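Long-range contact in Orf34 (Pseudomonas syringae pv. syringae, PDB 5KLP), which transfers acetyl groups from acetyl-CoA to serine and threonine residues of host proteins, impairing microtubules and immunity, with inositol hexakisphosphate as cofactor: residues A[60-72]-A[184-196]. The protein carries 10 engineered substitutions. Numbering follows the deposited sequence.
Sequences SFAELDATHLDAM and ATSDDCVMYSLNY. Engineered in segment 184-196: Ala184 (natural residue Lys).
Val190 enters helix 61-72 as a knob, its side chain seated among Ala62, Asp65, Ala66 and Leu69. A beta-branched residue fits here because its two methyls part within the hole. CG1, anti to the backbone N (chi1 178°), lies 4.0 Å from Leu69 CD1, while CG2 turns toward Ala62 O and the small Ala66. Asp65 and Val190 lie alongside each other, pointing opposite ways, with Asp65 CB 3.5 Å from Val190 CB. The carboxylate of Asp65 passes at a slant by Met191, OD2 lying 3.5 Å from Met191 CG. Farther along the helices Met72 crosses Met191 at about a right angle. Both are selenomethionines, and their CE methyls meet at 3.5 Å, the bend in each chain bringing these ends together. Leu194 completes this apolar end by placing CD2 3.9 Å from Met72 CB.

The polar end is bridged by an ordered water, which donates to Asp65 OD2 at 2.6 Å and to Asp187 O and accepts from Val190 N. It thus serves an amide of the first helical turn, where no preceding turn supplies a carbonyl. An aspartate suits this spot because its short side chain reaches the water while OD2 also pairs with Arg329 and OD1 bonds to Tyr44. Arg329 bridges to Asp188 as well, probably easing the proximity of the two acids.

Active-site Cys189 begins helix 189-202, and the next residue, Val190, is the knob, so the contact anchors the first turn of this helix against helix 61-79. The helix segments run at 41° with axes 9.1 Å apart; Leu69 and Leu194 rest on Ile109 of strand 105-110, whereas helices 40-53 and 324-340 both touch Met72 and Met191.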
ATOM      1  N   SER A  60       1.794  18.774   3.713  1.00 67.96           N
ATOM      2  CA  SER A  60       0.992  17.663   3.208  1.00 67.78           C
ATOM      3  C   SER A  60       1.942  16.598   2.698  1.00 59.57           C
ATOM      4  O   SER A  60       2.662  16.813   1.717  1.00 59.90           O
ATOM      5  CB  SER A  60       0.056  18.110   2.090  1.00 69.57           C
ATOM      6  OG  SER A  60      -0.187  17.033   1.199  1.00 66.20           O
ATOM      7  N   PHE A  61       1.938  15.439   3.340  1.00 37.92           N
ATOM      8  CA  PHE A  61       2.917  14.436   2.968  1.00 29.31           C
ATOM      9  C   PHE A  61       2.582  13.671   1.715  1.00 26.46           C
ATOM     10  O   PHE A  61       3.489  13.149   1.067  1.00 30.91           O
ATOM     11  CB  PHE A  61       3.181  13.498   4.136  1.00 26.23           C
ATOM     12  CG  PHE A  61       4.259  14.004   5.027  1.00 30.58           C
ATOM     13  CD1 PHE A  61       3.987  14.997   5.963  1.00 26.82           C
ATOM     14  CD2 PHE A  61       5.566  13.554   4.880  1.00 31.16           C
ATOM     15  CE1 PHE A  61       4.996  15.505   6.768  1.00 35.69           C
ATOM     16  CE2 PHE A  61       6.581  14.057   5.683  1.00 33.21           C
ATOM     17  CZ  PHE A  61       6.294  15.030   6.633  1.00 37.90           C
ATOM     18  N   ALA A  62       1.308  13.621   1.343  1.00 25.22           N
ATOM     19  CA  ALA A  62       0.957  12.970   0.082  1.00 27.51           C
ATOM     20  C   ALA A  62       1.754  13.594  -1.063  1.00 19.87           C
ATOM     21  O   ALA A  62       2.327  12.881  -1.875  1.00 25.12           O
ATOM     22  CB  ALA A  62      -0.544  13.064  -0.190  1.00 33.54           C
ATOM     23  N   GLU A  63       1.823  14.920  -1.109  1.00 22.43           N
ATOM     24  CA  GLU A  63       2.562  15.579  -2.184  1.00 30.17           C
ATOM     25  C   GLU A  63       4.080  15.410  -1.992  1.00 30.26           C
ATOM     26  O   GLU A  63       4.791  15.098  -2.947  1.00 27.25           O
ATOM     27  CB  GLU A  63       2.145  17.054  -2.302  1.00 36.58           C
ATOM     28  CG  GLU A  63       3.092  18.098  -1.719  1.00 57.44           C
ATOM     29  CD  GLU A  63       2.381  19.411  -1.389  1.00 68.56           C
ATOM     30  OE1 GLU A  63       1.133  19.457  -1.474  1.00 73.15           O
ATOM     31  OE2 GLU A  63       3.069  20.395  -1.046  1.00 67.79           O
ATOM     32  N   LEU A  64       4.573  15.601  -0.768  1.00 25.44           N
ATOM     33  CA  LEU A  64       5.996  15.429  -0.487  1.00 24.90           C
ATOM     34  C   LEU A  64       6.487  13.999  -0.727  1.00 24.84           C
ATOM     35  O   LEU A  64       7.535  13.797  -1.342  1.00 29.86           O
ATOM     36  CB  LEU A  64       6.322  15.836   0.947  1.00 33.23           C
ATOM     37  CG  LEU A  64       6.539  17.322   1.225  1.00 43.74           C
ATOM     38  CD1 LEU A  64       6.843  17.529   2.702  1.00 45.22           C
ATOM     39  CD2 LEU A  64       7.678  17.843   0.359  1.00 41.66           C
ATOM     40  N   ASP A  65       5.759  13.011  -0.219  1.00 17.42           N
ATOM     41  CA  ASP A  65       6.136  11.627  -0.466  1.00 16.97           C
ATOM     42  C   ASP A  65       6.197  11.359  -1.968  1.00 19.26           C
ATOM     43  O   ASP A  65       7.149  10.747  -2.464  1.00 21.88           O
ATOM     44  CB  ASP A  65       5.142  10.643   0.169  1.00 19.07           C
ATOM     45  CG  ASP A  65       5.176  10.648   1.688  1.00 20.54           C
ATOM     46  OD1 ASP A  65       6.175  11.112   2.287  1.00 21.76           O
ATOM     47  OD2 ASP A  65       4.185  10.173   2.283  1.00 19.85           O
ATOM     48  N   ALA A  66       5.179  11.837  -2.683  1.00 16.96           N
ATOM     49  CA  ALA A  66       5.051  11.568  -4.108  1.00 19.32           C
ATOM     50  C   ALA A  66       6.209  12.181  -4.891  1.00 19.16           C
ATOM     51  O   ALA A  66       6.703  11.585  -5.844  1.00 17.99           O
ATOM     52  CB  ALA A  66       3.711  12.098  -4.629  1.00 26.35           C
ATOM     53  N   THR A  67       6.633  13.368  -4.469  1.00 19.72           N
ATOM     54  CA  THR A  67       7.757  14.074  -5.080  1.00 28.53           C
ATOM     55  C   THR A  67       9.060  13.288  -4.977  1.00 31.80           C
ATOM     56  O   THR A  67       9.878  13.288  -5.897  1.00 29.83           O
ATOM     57  CB  THR A  67       7.948  15.462  -4.418  1.00 28.17           C
ATOM     58  OG1 THR A  67       6.796  16.267  -4.692  1.00 29.59           O
ATOM     59  CG2 THR A  67       9.185  16.166  -4.946  1.00 35.75           C
ATOM     60  N   HIS A  68       9.250  12.594  -3.864  1.00 23.14           N
ATOM     61  CA  HIS A  68      10.512  11.910  -3.661  1.00 19.58           C
ATOM     62  C   HIS A  68      10.393  10.407  -3.868  1.00 26.33           C
ATOM     63  O   HIS A  68      11.357   9.670  -3.632  1.00 23.45           O
ATOM     64  CB  HIS A  68      11.038  12.220  -2.266  1.00 23.22           C
ATOM     65  CG  HIS A  68      11.306  13.678  -2.058  1.00 24.07           C
ATOM     66  ND1 HIS A  68      12.340  14.334  -2.685  1.00 28.28           N
ATOM     67  CD2 HIS A  68      10.644  14.616  -1.339  1.00 29.03           C
ATOM     68  CE1 HIS A  68      12.326  15.609  -2.340  1.00 32.40           C
ATOM     69  NE2 HIS A  68      11.310  15.807  -1.520  1.00 28.90           N
ATOM     70  N   LEU A  69       9.228   9.958  -4.340  1.00 19.52           N
ATOM     71  CA  LEU A  69       8.982   8.520  -4.489  1.00 17.15           C
ATOM     72  C   LEU A  69       9.932   7.850  -5.482  1.00 18.00           C
ATOM     73  O   LEU A  69      10.420   6.739  -5.230  1.00 24.87           O
ATOM     74  CB  LEU A  69       7.532   8.262  -4.911  1.00 19.97           C
ATOM     75  CG  LEU A  69       7.191   6.778  -5.071  1.00 17.54           C
ATOM     76  CD1 LEU A  69       7.487   6.040  -3.781  1.00 21.03           C
ATOM     77  CD2 LEU A  69       5.746   6.589  -5.487  1.00 15.56           C
ATOM     78  N   ASP A  70      10.209   8.509  -6.601  1.00 24.80           N
ATOM     79  CA  ASP A  70      11.111   7.927  -7.594  1.00 24.36           C
ATOM     80  C   ASP A  70      12.454   7.544  -6.964  1.00 25.63           C
ATOM     81  O   ASP A  70      13.023   6.502  -7.289  1.00 30.02           O
ATOM     82  CB  ASP A  70      11.352   8.884  -8.767  1.00 22.02           C
ATOM     83  CG  ASP A  70      10.128   9.048  -9.650  1.00 29.48           C
ATOM     84  OD1 ASP A  70       9.189   8.225  -9.548  1.00 29.17           O
ATOM     85  OD2 ASP A  70      10.114   9.992 -10.467  1.00 30.45           O
ATOM     86  N   ALA A  71      12.955   8.375  -6.057  1.00 24.11           N
ATOM     87  CA  ALA A  71      14.250   8.101  -5.435  1.00 26.10           C
ATOM     88  C   ALA A  71      14.173   6.859  -4.552  1.00 25.87           C
ATOM     89  O   ALA A  71      15.074   6.018  -4.559  1.00 22.85           O
ATOM     90  CB  ALA A  71      14.730   9.295  -4.633  1.00 21.58           C
HETATM   91  N   MSE A  72      13.088   6.729  -3.802  1.00 23.21           N
HETATM   92  CA  MSE A  72      12.940   5.575  -2.937  1.00 22.62           C
HETATM   93  C   MSE A  72      12.673   4.313  -3.748  1.00 22.78           C
HETATM   94  O   MSE A  72      13.162   3.234  -3.418  1.00 19.85           O
HETATM   95  CB  MSE A  72      11.829   5.817  -1.917  1.00 24.13           C
HETATM   96  CG  MSE A  72      12.159   6.918  -0.930  1.00 25.84           C
HETATM   97 SE   MSE A  72      10.627   7.347   0.212  1.00 39.13          SE
HETATM   98  CE  MSE A  72       9.678   8.550  -0.990  1.00 49.18           C
ATOM     99  N   ALA A 184      -5.445   5.286   8.286  1.00 30.13           N
ATOM    100  CA  ALA A 184      -6.514   6.030   8.949  1.00 38.18           C
ATOM    101  C   ALA A 184      -6.871   7.297   8.182  1.00 42.15           C
ATOM    102  O   ALA A 184      -7.971   7.822   8.312  1.00 45.88           O
ATOM    103  CB  ALA A 184      -6.114   6.371  10.367  1.00 42.44           C
ATOM    104  N   THR A 185      -5.920   7.801   7.402  1.00 35.55           N
ATOM    105  CA  THR A 185      -6.154   8.959   6.542  1.00 32.52           C
ATOM    106  C   THR A 185      -5.561   8.684   5.174  1.00 34.12           C
ATOM    107  O   THR A 185      -4.996   7.623   4.938  1.00 35.64           O
ATOM    108  CB  THR A 185      -5.535  10.256   7.109  1.00 32.93           C
ATOM    109  OG1 THR A 185      -4.109  10.198   7.009  1.00 35.99           O
ATOM    110  CG2 THR A 185      -5.924  10.449   8.560  1.00 32.30           C
ATOM    111  N   SER A 186      -5.681   9.633   4.261  1.00 26.82           N
ATOM    112  CA  SER A 186      -5.064   9.442   2.958  1.00 27.34           C
ATOM    113  C   SER A 186      -3.749  10.214   2.855  1.00 24.40           C
ATOM    114  O   SER A 186      -3.111  10.230   1.805  1.00 29.74           O
ATOM    115  CB  SER A 186      -6.033   9.836   1.845  1.00 30.97           C
ATOM    116  OG  SER A 186      -7.036   8.835   1.711  1.00 35.70           O
ATOM    117  N   ASP A 187      -3.313  10.807   3.961  1.00 20.61           N
ATOM    118  CA  ASP A 187      -2.082  11.615   3.933  1.00 23.36           C
ATOM    119  C   ASP A 187      -0.799  10.796   3.781  1.00 22.78           C
ATOM    120  O   ASP A 187       0.226  11.315   3.319  1.00 22.75           O
ATOM    121  CB  ASP A 187      -1.949  12.444   5.219  1.00 37.88           C
ATOM    122  CG  ASP A 187      -3.179  13.272   5.521  1.00 53.69           C
ATOM    123  OD1 ASP A 187      -3.940  13.585   4.581  1.00 58.11           O
ATOM    124  OD2 ASP A 187      -3.375  13.625   6.706  1.00 61.46           O
ATOM    125  N   ASP A 188      -0.852   9.522   4.162  1.00 18.22           N
ATOM    126  CA  ASP A 188       0.334   8.664   4.117  1.00 17.81           C
ATOM    127  C   ASP A 188       0.259   7.572   3.053  1.00 17.27           C
ATOM    128  O   ASP A 188       1.048   6.629   3.071  1.00 18.28           O
ATOM    129  CB  ASP A 188       0.583   8.024   5.490  1.00 21.96           C
ATOM    130  CG  ASP A 188       0.826   9.053   6.589  1.00 27.45           C
ATOM    131  OD1 ASP A 188       1.764   9.875   6.476  1.00 26.34           O
ATOM    132  OD2 ASP A 188       0.052   9.058   7.566  1.00 31.08           O
ATOM    133  N   CYS A 189      -0.657   7.717   2.102  1.00 17.69           N
ATOM    134  CA  CYS A 189      -0.949   6.626   1.186  1.00 17.20           C
ATOM    135  C   CYS A 189       0.235   6.257   0.304  1.00 16.79           C
ATOM    136  O   CYS A 189       0.373   5.106  -0.093  1.00 18.78           O
ATOM    137  CB  CYS A 189      -2.163   6.993   0.327  1.00 22.19           C
ATOM    138  SG  CYS A 189      -3.725   6.606   1.181  1.00 52.21           S
ATOM    139  N   VAL A 190       1.112   7.212   0.025  1.00 15.08           N
ATOM    140  CA  VAL A 190       2.303   6.881  -0.725  1.00 17.92           C
ATOM    141  C   VAL A 190       3.185   5.920   0.069  1.00 18.66           C
ATOM    142  O   VAL A 190       3.730   4.982  -0.498  1.00 17.57           O
ATOM    143  CB  VAL A 190       3.119   8.121  -1.095  1.00 15.28           C
ATOM    144  CG1 VAL A 190       4.376   7.721  -1.829  1.00 13.38           C
ATOM    145  CG2 VAL A 190       2.291   9.079  -1.957  1.00 21.12           C
HETATM  146  N   MSE A 191       3.332   6.162   1.371  1.00 15.40           N
HETATM  147  CA  MSE A 191       4.167   5.310   2.214  1.00 14.55           C
HETATM  148  C   MSE A 191       3.533   3.918   2.363  1.00 14.41           C
HETATM  149  O   MSE A 191       4.246   2.913   2.321  1.00 17.87           O
HETATM  150  CB  MSE A 191       4.392   5.953   3.589  1.00 13.19           C
HETATM  151  CG  MSE A 191       5.405   7.107   3.569  1.00 17.60           C
HETATM  152 SE   MSE A 191       7.140   6.525   2.792  1.00 32.83          SE
HETATM  153  CE  MSE A 191       7.007   7.464   1.067  1.00 22.92           C
ATOM    154  N   TYR A 192       2.210   3.848   2.529  1.00 14.00           N
ATOM    155  CA  TYR A 192       1.554   2.532   2.597  1.00 16.22           C
ATOM    156  C   TYR A 192       1.747   1.789   1.281  1.00 13.22           C
ATOM    157  O   TYR A 192       2.039   0.600   1.265  1.00 15.13           O
ATOM    158  CB  TYR A 192       0.053   2.642   2.906  1.00 14.18           C
ATOM    159  CG  TYR A 192      -0.246   2.842   4.375  1.00 16.16           C
ATOM    160  CD1 TYR A 192      -0.226   1.775   5.261  1.00 16.12           C
ATOM    161  CD2 TYR A 192      -0.513   4.117   4.881  1.00 16.67           C
ATOM    162  CE1 TYR A 192      -0.485   1.967   6.622  1.00 13.57           C
ATOM    163  CE2 TYR A 192      -0.774   4.314   6.224  1.00 17.23           C
ATOM    164  CZ  TYR A 192      -0.762   3.237   7.087  1.00 15.64           C
ATOM    165  OH  TYR A 192      -1.020   3.445   8.425  1.00 17.42           O
ATOM    166  N   SER A 193       1.586   2.503   0.173  1.00 11.56           N
ATOM    167  CA  SER A 193       1.711   1.876  -1.135  1.00 17.22           C
ATOM    168  C   SER A 193       3.132   1.368  -1.378  1.00 17.93           C
ATOM    169  O   SER A 193       3.322   0.286  -1.936  1.00 16.99           O
ATOM    170  CB  SER A 193       1.293   2.859  -2.241  1.00 19.44           C
ATOM    171  OG  SER A 193      -0.086   3.198  -2.133  1.00 22.96           O
ATOM    172  N   LEU A 194       4.127   2.166  -0.989  1.00 20.52           N
ATOM    173  CA  LEU A 194       5.525   1.754  -1.127  1.00 16.30           C
ATOM    174  C   LEU A 194       5.796   0.545  -0.242  1.00 16.45           C
ATOM    175  O   LEU A 194       6.389  -0.443  -0.680  1.00 19.30           O
ATOM    176  CB  LEU A 194       6.480   2.914  -0.783  1.00 15.72           C
ATOM    177  CG  LEU A 194       7.972   2.576  -0.756  1.00 19.88           C
ATOM    178  CD1 LEU A 194       8.409   2.021  -2.109  1.00 18.71           C
ATOM    179  CD2 LEU A 194       8.831   3.797  -0.374  1.00 20.58           C
ATOM    180  N   ASN A 195       5.355   0.614   1.007  1.00 17.23           N
ATOM    181  CA  ASN A 195       5.538  -0.519   1.905  1.00 16.28           C
ATOM    182  C   ASN A 195       4.857  -1.758   1.357  1.00 18.09           C
ATOM    183  O   ASN A 195       5.402  -2.859   1.417  1.00 17.90           O
ATOM    184  CB  ASN A 195       4.997  -0.215   3.308  1.00 15.20           C
ATOM    185  CG  ASN A 195       5.264  -1.354   4.285  1.00 21.38           C
ATOM    186  OD1 ASN A 195       4.434  -2.234   4.461  1.00 21.67           O
ATOM    187  ND2 ASN A 195       6.445  -1.344   4.902  1.00 21.57           N
ATOM    188  N   TYR A 196       3.666  -1.565   0.806  1.00 16.45           N
ATOM    189  CA  TYR A 196       2.885  -2.667   0.269  1.00 18.34           C
ATOM    190  C   TYR A 196       3.567  -3.337  -0.920  1.00 15.65           C
ATOM    191  O   TYR A 196       3.495  -4.563  -1.083  1.00 16.82           O
ATOM    192  CB  TYR A 196       1.492  -2.170  -0.123  1.00 17.95           C
ATOM    193  CG  TYR A 196       0.513  -2.136   1.041  1.00 16.98           C
ATOM    194  CD1 TYR A 196       0.954  -2.272   2.367  1.00 11.97           C
ATOM    195  CD2 TYR A 196      -0.856  -2.009   0.815  1.00 15.90           C
ATOM    196  CE1 TYR A 196       0.063  -2.259   3.426  1.00 13.36           C
ATOM    197  CE2 TYR A 196      -1.764  -2.002   1.870  1.00 18.86           C
ATOM    198  CZ  TYR A 196      -1.301  -2.131   3.171  1.00 21.27           C
ATOM    199  OH  TYR A 196      -2.215  -2.130   4.203  1.00 16.14           O
TER
HETATM  200  O   HOH W   1       1.782   9.744   1.501  1.00 20.44           O